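PDB 3PET: putative adhesin from Bacteroides fragilis NCTC 9343, which is of unproven function but, as a putative lipoprotein with a right-handed beta-helix fold, probably takes part in cell adhesion. Local coordinates for residues V18-T28 and V58-I69; A173-N184 and A191-K202. One frame throughout, in Å; residues are numbered along the deposited sequence. Where two conformers were deposited one is given.

Contact 1. Residues V18-T28 and V58-I69; sequences VKEFNKIDAGT and VAVKDNTLFLSI
Lys23 and Thr64 open a parallel pairing of strand 23-26 with strand 64-69, near the N-terminal end of a right-handed beta-helix. Strand 64-69 is also the second arm of a hairpin, turned back on strand 58-61 through a type I' turn from Lys61 to Thr64.

The backbone bonds run in the staggered parallel pattern. Leu65 N donates to Lys23 O and Asp25 N to Leu65 O, both at 2.8 Å, and Leu67 N to Asp25 O and Gly27 N to Leu67 O carry the pattern on. At the turn, Asn63 O takes Asn22 N at 3.0 Å and, more weakly, Lys23 N.

Apolar packing fills the face carrying Ile24, Ala26, Leu65 and Leu67. Leu65 CB sits squarely over one face of the Phe21 ring, a CH-pi contact 3.8 Å from the centroid and 12° off the normal, while Leu65 CD2 reaches Phe21 CZ. Phe21 CG lies between its own backbone N and carbonyl carbon (chi1 56°), which lays the ring across Leu65. Val18 extends the cluster, its CB 3.7 Å from Val60 CG2, and Ile85 of strand 82-87 touches both Phe21 and Leu65.

On the other face the packing is mixed. Asp25 CB meets the Phe66 ring obliquely at CD1, 3.6 Å away, with carboxylate and ring planes 39° apart; Asp25 OD2 turns to a salt bridge with Lys96. Lys23 folds back at its last two torsions, bringing CE to 3.3 Å from Thr64 OG1 and letting NZ donate to Asn22 OD1.

Water joins the two segments beside the turn: one molecule donates to Glu20 O at 2.7 Å and to Asn63 OD1.

Contact 2. Residues A173-N184 and A191-K202; sequences ASSQGVGDITCN and AAVRGVGSIKYK
With CG anti to the carbonyl carbon (chi1 -62°), Asp180 reaches across to the next coil of the beta-helix, where its OD1 accepts Ser198 N at 2.9 Å in a nearly straight bond (171°), met on the anti side and 31° out of the carboxylate plane. Asp180 OD2 makes a long salt bridge of 3.8 Å with Lys200 NZ; two waters each link the same atoms and probably relay much of the attraction.

On the face of Ile181 and Cys183, Ile199 CD1 comes within 3.7 Å of Ser175 OG, and Cys183 SG rests 3.7 Å from Tyr201 CB. At the bend a water takes Gly195 N, bonds with Ser175 OG and can also donate to Gly197 O.

Backbone bonds set this alignment, with Ala192 N to Ala173 O before the bend and Lys200 N to Ile181 O after it. Between them the two Gly-Val-Gly turns stack: Gly179 N donates to Val196 O. Gly197 CA lies 3.4 Å from Gly179 O; a CB on Gly197 would point into that oxygen, and the positive phi would also press it against the preceding carbonyl O.

Strands 147-155 and 161-168 continue the stack beyond 173-184, strands 207-212 and 218-220 beyond 191-202.

Along the chain contact 1 is complete by residue 69, about a hundred residues before contact 2 begins at 173, and the two lie on opposite sides of the chain's centre, with centres 31 Å apart and nearest atoms about 20 Å apart. Parallel strand pairing connects them: strand 23-26 pairs with 92-95, and the series 111-116, 131-136, 147-155 and 171-175 leads to contact 2. All four segments belong to the head GIN domain. Contact 1 joins strands far apart in sequence and includes an antiparallel hairpin, whereas contact 2 stacks successive, nearly repeating coils. Both touch the second subunit of the assembly, which suggests that the subunit interface runs along much of the solenoid.

Contact 1. Residues V18-T28 and V58-I69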
# COMPACT_ATOMS: atom_id res chain seq x y z
N VAL A 18 -9.18 8.65 31.46
CA VAL A 18 -10.01 9.25 30.42
C VAL A 18 -11.49 8.91 30.66
O VAL A 18 -11.81 7.92 31.32
CB VAL A 18 -9.54 8.77 29.02
CG1 VAL A 18 -8.14 9.28 28.70
CG2 VAL A 18 -9.57 7.24 28.89
N LYS A 19 -12.38 9.73 30.09
CA LYS A 19 -13.82 9.50 30.07
C LYS A 19 -14.10 8.27 29.21
O LYS A 19 -13.27 7.93 28.36
CB LYS A 19 -14.54 10.72 29.46
CG LYS A 19 -14.71 11.90 30.39
CD LYS A 19 -15.80 12.82 29.85
CE LYS A 19 -15.70 14.22 30.38
NZ LYS A 19 -16.46 15.15 29.52
N GLU A 20 -15.27 7.63 29.38
CA GLU A 20 -15.57 6.46 28.56
C GLU A 20 -15.75 6.87 27.08
O GLU A 20 -16.25 7.96 26.78
CB GLU A 20 -16.77 5.68 29.09
CG GLU A 20 -16.96 4.36 28.34
CD GLU A 20 -18.05 3.45 28.87
OE1 GLU A 20 -18.47 3.64 30.03
OE2 GLU A 20 -18.48 2.54 28.13
N PHE A 21 -15.28 6.01 26.18
CA PHE A 21 -15.32 6.17 24.74
C PHE A 21 -15.68 4.83 24.12
O PHE A 21 -15.47 3.79 24.76
CB PHE A 21 -13.94 6.68 24.20
CG PHE A 21 -12.78 5.79 24.59
CD1 PHE A 21 -12.49 4.65 23.84
CD2 PHE A 21 -12.05 6.04 25.74
CE1 PHE A 21 -11.47 3.79 24.24
CE2 PHE A 21 -11.03 5.17 26.14
CZ PHE A 21 -10.75 4.05 25.39
N ASN A 22 -16.15 4.85 22.87
CA ASN A 22 -16.44 3.61 22.13
C ASN A 22 -15.77 3.67 20.75
O ASN A 22 -16.02 2.81 19.89
CB ASN A 22 -17.96 3.37 22.02
CG ASN A 22 -18.73 4.39 21.23
OD1 ASN A 22 -18.27 5.50 20.91
ND2 ASN A 22 -19.95 4.07 20.90
N LYS A 23 -14.90 4.67 20.54
CA LYS A 23 -14.16 4.87 19.30
C LYS A 23 -12.75 5.33 19.60
O LYS A 23 -12.52 6.03 20.59
CB LYS A 23 -14.85 5.88 18.35
CG LYS A 23 -16.19 5.42 17.79
CD LYS A 23 -16.85 6.48 16.89
CE LYS A 23 -17.49 7.71 17.57
NZ LYS A 23 -18.69 7.39 18.41
N ILE A 24 -11.80 4.92 18.75
CA ILE A 24 -10.39 5.27 18.86
C ILE A 24 -9.97 5.94 17.57
O ILE A 24 -10.24 5.40 16.48
CB ILE A 24 -9.49 4.04 19.19
CG1 ILE A 24 -9.89 3.37 20.54
CG2 ILE A 24 -7.96 4.42 19.16
CD1 ILE A 24 -9.50 1.86 20.60
N ASP A 25 -9.27 7.09 17.68
CA ASP A 25 -8.70 7.82 16.56
C ASP A 25 -7.26 8.11 16.92
O ASP A 25 -7.01 8.94 17.80
CB ASP A 25 -9.53 9.08 16.25
CG ASP A 25 -9.11 9.82 15.00
OD1 ASP A 25 -7.93 10.21 14.91
OD2 ASP A 25 -9.97 10.09 14.16
N ALA A 26 -6.31 7.40 16.28
CA ALA A 26 -4.91 7.52 16.67
C ALA A 26 -3.98 7.91 15.50
O ALA A 26 -4.02 7.28 14.44
CB ALA A 26 -4.45 6.21 17.30
N GLY A 27 -3.14 8.92 15.76
CA GLY A 27 -2.14 9.44 14.83
C GLY A 27 -0.77 9.41 15.47
O GLY A 27 0.05 10.30 15.29
N THR A 28 -0.53 8.36 16.24
CA THR A 28 0.70 8.19 17.00
C THR A 28 1.65 7.22 16.35
O THR A 28 1.32 6.57 15.34
CB THR A 28 0.32 7.68 18.41
OG1 THR A 28 -0.57 6.58 18.24
CG2 THR A 28 -0.32 8.74 19.27
N VAL A 58 -3.51 13.48 24.49
CA VAL A 58 -4.65 12.60 24.75
C VAL A 58 -5.91 13.43 25.01
O VAL A 58 -5.85 14.37 25.79
CB VAL A 58 -4.30 11.71 25.98
CG1 VAL A 58 -5.51 10.89 26.46
CG2 VAL A 58 -3.10 10.79 25.68
N ALA A 59 -7.05 13.05 24.43
CA ALA A 59 -8.34 13.71 24.67
C ALA A 59 -9.49 12.81 24.31
O ALA A 59 -9.41 12.06 23.34
CB ALA A 59 -8.45 15.00 23.85
N VAL A 60 -10.57 12.89 25.08
CA VAL A 60 -11.81 12.19 24.74
C VAL A 60 -12.81 13.28 24.36
O VAL A 60 -13.04 14.22 25.12
CB VAL A 60 -12.35 11.22 25.83
CG1 VAL A 60 -13.72 10.66 25.42
CG2 VAL A 60 -11.37 10.07 26.08
N LYS A 61 -13.36 13.17 23.18
CA LYS A 61 -14.32 14.12 22.62
C LYS A 61 -15.31 13.34 21.76
O LYS A 61 -14.86 12.50 20.98
CB LYS A 61 -13.53 15.17 21.82
CG LYS A 61 -14.31 16.13 20.94
CD LYS A 61 -13.55 17.47 20.80
CE LYS A 61 -12.06 17.34 20.53
NZ LYS A 61 -11.38 18.66 20.46
N ASP A 62 -16.63 13.63 21.87
CA ASP A 62 -17.73 12.97 21.15
C ASP A 62 -17.55 11.43 21.14
O ASP A 62 -17.55 10.78 20.08
CB ASP A 62 -17.99 13.55 19.73
CG ASP A 62 -16.79 13.79 18.83
OD1 ASP A 62 -16.18 12.80 18.38
OD2 ASP A 62 -16.53 14.96 18.48
N ASN A 63 -17.39 10.85 22.36
CA ASN A 63 -17.24 9.42 22.63
C ASN A 63 -16.03 8.79 21.89
O ASN A 63 -15.97 7.57 21.73
CB ASN A 63 -18.55 8.67 22.32
CG ASN A 63 -19.69 9.07 23.25
OD1 ASN A 63 -19.49 9.40 24.42
ND2 ASN A 63 -20.91 9.08 22.77
N THR A 64 -15.05 9.61 21.52
CA THR A 64 -13.86 9.16 20.80
C THR A 64 -12.60 9.49 21.55
O THR A 64 -12.41 10.63 21.98
CB THR A 64 -13.80 9.78 19.39
OG1 THR A 64 -15.06 9.61 18.74
CG2 THR A 64 -12.68 9.21 18.52
N LEU A 65 -11.72 8.50 21.69
CA LEU A 65 -10.40 8.70 22.25
C LEU A 65 -9.50 9.16 21.12
O LEU A 65 -9.30 8.40 20.15
CB LEU A 65 -9.87 7.40 22.90
CG LEU A 65 -8.42 7.44 23.38
CD1 LEU A 65 -8.24 8.41 24.56
CD2 LEU A 65 -7.95 6.04 23.78
N PHE A 66 -8.95 10.39 21.23
CA PHE A 66 -8.02 10.93 20.24
C PHE A 66 -6.62 10.90 20.78
O PHE A 66 -6.36 11.45 21.84
CB PHE A 66 -8.40 12.38 19.85
CG PHE A 66 -9.67 12.51 19.04
CD1 PHE A 66 -9.64 12.42 17.65
CD2 PHE A 66 -10.88 12.77 19.65
CE1 PHE A 66 -10.82 12.56 16.90
CE2 PHE A 66 -12.04 12.94 18.90
CZ PHE A 66 -12.01 12.82 17.54
N LEU A 67 -5.71 10.26 20.06
CA LEU A 67 -4.29 10.21 20.40
C LEU A 67 -3.52 10.90 19.29
O LEU A 67 -3.67 10.54 18.14
CB LEU A 67 -3.82 8.75 20.58
CG LEU A 67 -4.62 7.85 21.54
CD1 LEU A 67 -4.14 6.41 21.46
CD2 LEU A 67 -4.52 8.37 23.00
N SER A 68 -2.78 11.96 19.61
CA SER A 68 -2.05 12.71 18.60
C SER A 68 -0.65 13.03 19.07
O SER A 68 -0.30 12.77 20.22
CB SER A 68 -2.80 13.99 18.25
OG SER A 68 -2.98 14.77 19.42
N ILE A 69 0.18 13.57 18.14
CA ILE A 69 1.57 13.97 18.41
C ILE A 69 1.84 15.30 17.75
O ILE A 69 1.12 15.71 16.84
CB ILE A 69 2.61 12.89 17.95
CG1 ILE A 69 2.57 12.66 16.42
CG2 ILE A 69 2.44 11.57 18.71
CD1 ILE A 69 3.85 12.12 15.82
O HOH W 1 -17.66 10.26 26.48
O HOH W 2 -5.76 11.48 16.50
O HOH W 3 -0.96 13.08 15.26

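Contact 2. Residues A173-N184 and A191-K202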
# COMPACT_ATOMS: atom_id res chain seq x y z
N ALA A 173 -17.12 -7.50 -0.83
CA ALA A 173 -15.67 -7.31 -0.94
C ALA A 173 -15.28 -6.58 -2.20
O ALA A 173 -15.75 -6.92 -3.29
CB ALA A 173 -14.97 -8.67 -0.89
N SER A 174 -14.39 -5.57 -2.07
CA SER A 174 -13.89 -4.84 -3.23
C SER A 174 -12.41 -4.57 -3.02
O SER A 174 -12.02 -4.10 -1.96
CB SER A 174 -14.68 -3.56 -3.48
OG SER A 174 -14.09 -2.81 -4.53
N SER A 175 -11.58 -4.97 -4.03
CA SER A 175 -10.13 -4.81 -3.99
C SER A 175 -9.74 -3.76 -5.04
O SER A 175 -9.93 -4.02 -6.23
CB SER A 175 -9.45 -6.17 -4.21
OG SER A 175 -9.82 -6.74 -5.45
N GLN A 176 -9.26 -2.56 -4.61
CA GLN A 176 -8.94 -1.43 -5.50
C GLN A 176 -7.47 -0.98 -5.45
O GLN A 176 -7.05 -0.18 -6.29
CB GLN A 176 -9.81 -0.22 -5.17
CG GLN A 176 -11.28 -0.40 -5.44
CD GLN A 176 -12.03 0.82 -4.95
OE1 GLN A 176 -12.33 0.95 -3.78
NE2 GLN A 176 -12.25 1.79 -5.83
N GLY A 177 -6.70 -1.50 -4.48
CA GLY A 177 -5.28 -1.18 -4.38
C GLY A 177 -4.45 -2.36 -4.85
O GLY A 177 -4.81 -3.06 -5.81
N VAL A 178 -3.34 -2.60 -4.15
CA VAL A 178 -2.43 -3.71 -4.45
C VAL A 178 -2.50 -4.68 -3.29
O VAL A 178 -2.11 -4.32 -2.18
CB VAL A 178 -0.99 -3.21 -4.72
CG1 VAL A 178 -0.03 -4.38 -4.95
CG2 VAL A 178 -0.96 -2.25 -5.91
N GLY A 179 -3.03 -5.87 -3.54
CA GLY A 179 -3.21 -6.85 -2.47
C GLY A 179 -4.45 -7.69 -2.64
O GLY A 179 -5.31 -7.40 -3.48
N ASP A 180 -4.55 -8.75 -1.83
CA ASP A 180 -5.62 -9.73 -1.90
C ASP A 180 -6.61 -9.62 -0.78
O ASP A 180 -6.27 -9.13 0.30
CB ASP A 180 -5.00 -11.14 -1.83
CG ASP A 180 -4.06 -11.51 -2.97
OD1 ASP A 180 -4.22 -10.95 -4.07
OD2 ASP A 180 -3.19 -12.37 -2.76
N ILE A 181 -7.82 -10.13 -1.01
CA ILE A 181 -8.83 -10.25 0.05
C ILE A 181 -9.15 -11.72 0.18
O ILE A 181 -9.54 -12.34 -0.81
CB ILE A 181 -10.12 -9.41 -0.16
CG1 ILE A 181 -9.82 -7.90 -0.29
CG2 ILE A 181 -11.16 -9.67 0.97
CD1 ILE A 181 -11.03 -7.07 -0.67
N THR A 182 -8.97 -12.29 1.37
CA THR A 182 -9.38 -13.67 1.66
C THR A 182 -10.55 -13.52 2.60
O THR A 182 -10.46 -12.73 3.54
CB THR A 182 -8.23 -14.54 2.19
OG1 THR A 182 -7.16 -14.50 1.24
CG2 THR A 182 -8.67 -16.01 2.40
N CYS A 183 -11.68 -14.15 2.30
CA CYS A 183 -12.88 -13.97 3.13
C CYS A 183 -13.68 -15.27 3.18
O CYS A 183 -13.23 -16.30 2.69
CB CYS A 183 -13.71 -12.79 2.64
SG CYS A 183 -14.25 -12.94 0.92
N ASN A 184 -14.82 -15.22 3.88
CA ASN A 184 -15.62 -16.39 4.16
C ASN A 184 -17.10 -15.99 4.19
O ASN A 184 -17.54 -15.30 5.11
CB ASN A 184 -15.13 -16.98 5.49
CG ASN A 184 -15.66 -18.32 5.88
OD1 ASN A 184 -16.72 -18.76 5.47
ND2 ASN A 184 -14.90 -18.99 6.73
N ALA A 191 -18.50 -9.59 -4.82
CA ALA A 191 -17.05 -9.41 -4.90
C ALA A 191 -16.66 -8.67 -6.17
O ALA A 191 -17.18 -9.00 -7.25
CB ALA A 191 -16.33 -10.77 -4.84
N ALA A 192 -15.78 -7.64 -6.04
CA ALA A 192 -15.34 -6.85 -7.20
C ALA A 192 -13.83 -6.66 -7.20
O ALA A 192 -13.30 -5.98 -6.32
CB ALA A 192 -16.04 -5.49 -7.20
N VAL A 193 -13.13 -7.19 -8.24
CA VAL A 193 -11.67 -7.02 -8.39
C VAL A 193 -11.44 -5.77 -9.25
O VAL A 193 -11.92 -5.71 -10.38
CB VAL A 193 -10.97 -8.29 -8.98
CG1 VAL A 193 -9.63 -7.97 -9.64
CG2 VAL A 193 -10.79 -9.35 -7.89
N ARG A 194 -10.79 -4.74 -8.69
CA ARG A 194 -10.59 -3.47 -9.40
C ARG A 194 -9.15 -2.95 -9.34
O ARG A 194 -8.86 -1.89 -9.90
CB ARG A 194 -11.53 -2.38 -8.84
CG ARG A 194 -13.04 -2.61 -8.99
CD ARG A 194 -13.50 -2.39 -10.43
NE ARG A 194 -14.96 -2.35 -10.55
CZ ARG A 194 -15.74 -3.41 -10.73
NH1 ARG A 194 -15.21 -4.63 -10.79
NH2 ARG A 194 -17.06 -3.27 -10.84
N GLY A 195 -8.24 -3.71 -8.72
CA GLY A 195 -6.83 -3.31 -8.65
C GLY A 195 -5.92 -4.43 -9.09
O GLY A 195 -6.23 -5.15 -10.04
N VAL A 196 -4.79 -4.59 -8.38
CA VAL A 196 -3.83 -5.67 -8.64
C VAL A 196 -3.93 -6.60 -7.44
O VAL A 196 -3.47 -6.27 -6.35
CB VAL A 196 -2.39 -5.18 -8.90
CG1 VAL A 196 -1.47 -6.35 -9.24
CG2 VAL A 196 -2.35 -4.16 -10.04
N GLY A 197 -4.60 -7.72 -7.64
CA GLY A 197 -4.82 -8.66 -6.55
C GLY A 197 -6.13 -9.38 -6.74
O GLY A 197 -6.96 -8.98 -7.58
N SER A 198 -6.33 -10.41 -5.94
CA SER A 198 -7.45 -11.33 -6.05
C SER A 198 -8.33 -11.40 -4.83
O SER A 198 -7.90 -11.07 -3.73
CB SER A 198 -6.91 -12.73 -6.31
OG SER A 198 -6.13 -12.72 -7.50
N ILE A 199 -9.56 -11.88 -5.03
CA ILE A 199 -10.52 -12.12 -3.94
C ILE A 199 -10.76 -13.63 -3.85
O ILE A 199 -11.16 -14.26 -4.84
CB ILE A 199 -11.84 -11.31 -4.07
CG1 ILE A 199 -11.54 -9.78 -4.07
CG2 ILE A 199 -12.84 -11.70 -2.97
CD1 ILE A 199 -12.68 -8.86 -4.47
N LYS A 200 -10.45 -14.22 -2.69
CA LYS A 200 -10.62 -15.64 -2.43
C LYS A 200 -11.67 -15.80 -1.34
O LYS A 200 -11.55 -15.17 -0.31
CB LYS A 200 -9.29 -16.30 -2.03
CG LYS A 200 -8.32 -16.53 -3.20
CD LYS A 200 -6.89 -16.74 -2.73
CE LYS A 200 -6.20 -15.46 -2.29
NZ LYS A 200 -4.78 -15.69 -1.91
N TYR A 201 -12.70 -16.61 -1.59
CA TYR A 201 -13.71 -16.77 -0.55
C TYR A 201 -13.98 -18.23 -0.24
O TYR A 201 -14.13 -19.06 -1.15
CB TYR A 201 -15.03 -16.05 -0.95
CG TYR A 201 -15.71 -16.61 -2.18
CD1 TYR A 201 -15.36 -16.17 -3.45
CD2 TYR A 201 -16.74 -17.54 -2.07
CE1 TYR A 201 -15.99 -16.68 -4.59
CE2 TYR A 201 -17.38 -18.05 -3.20
CZ TYR A 201 -17.00 -17.62 -4.45
OH TYR A 201 -17.62 -18.16 -5.56
N LYS A 202 -14.08 -18.54 1.05
CA LYS A 202 -14.49 -19.84 1.55
C LYS A 202 -16.02 -19.83 1.60
O LYS A 202 -16.63 -18.74 1.57
CB LYS A 202 -13.92 -20.09 2.98
CG LYS A 202 -12.40 -20.25 3.06
CD LYS A 202 -12.02 -20.57 4.50
CE LYS A 202 -10.53 -20.50 4.75
NZ LYS A 202 -10.21 -20.64 6.21
O HOH W 4 -7.77 -6.14 -7.06
O HOH W 5 -8.66 0.36 -8.67
O HOH W 6 -3.52 -13.88 -0.32
O HOH W 7 -3.54 -14.66 -4.22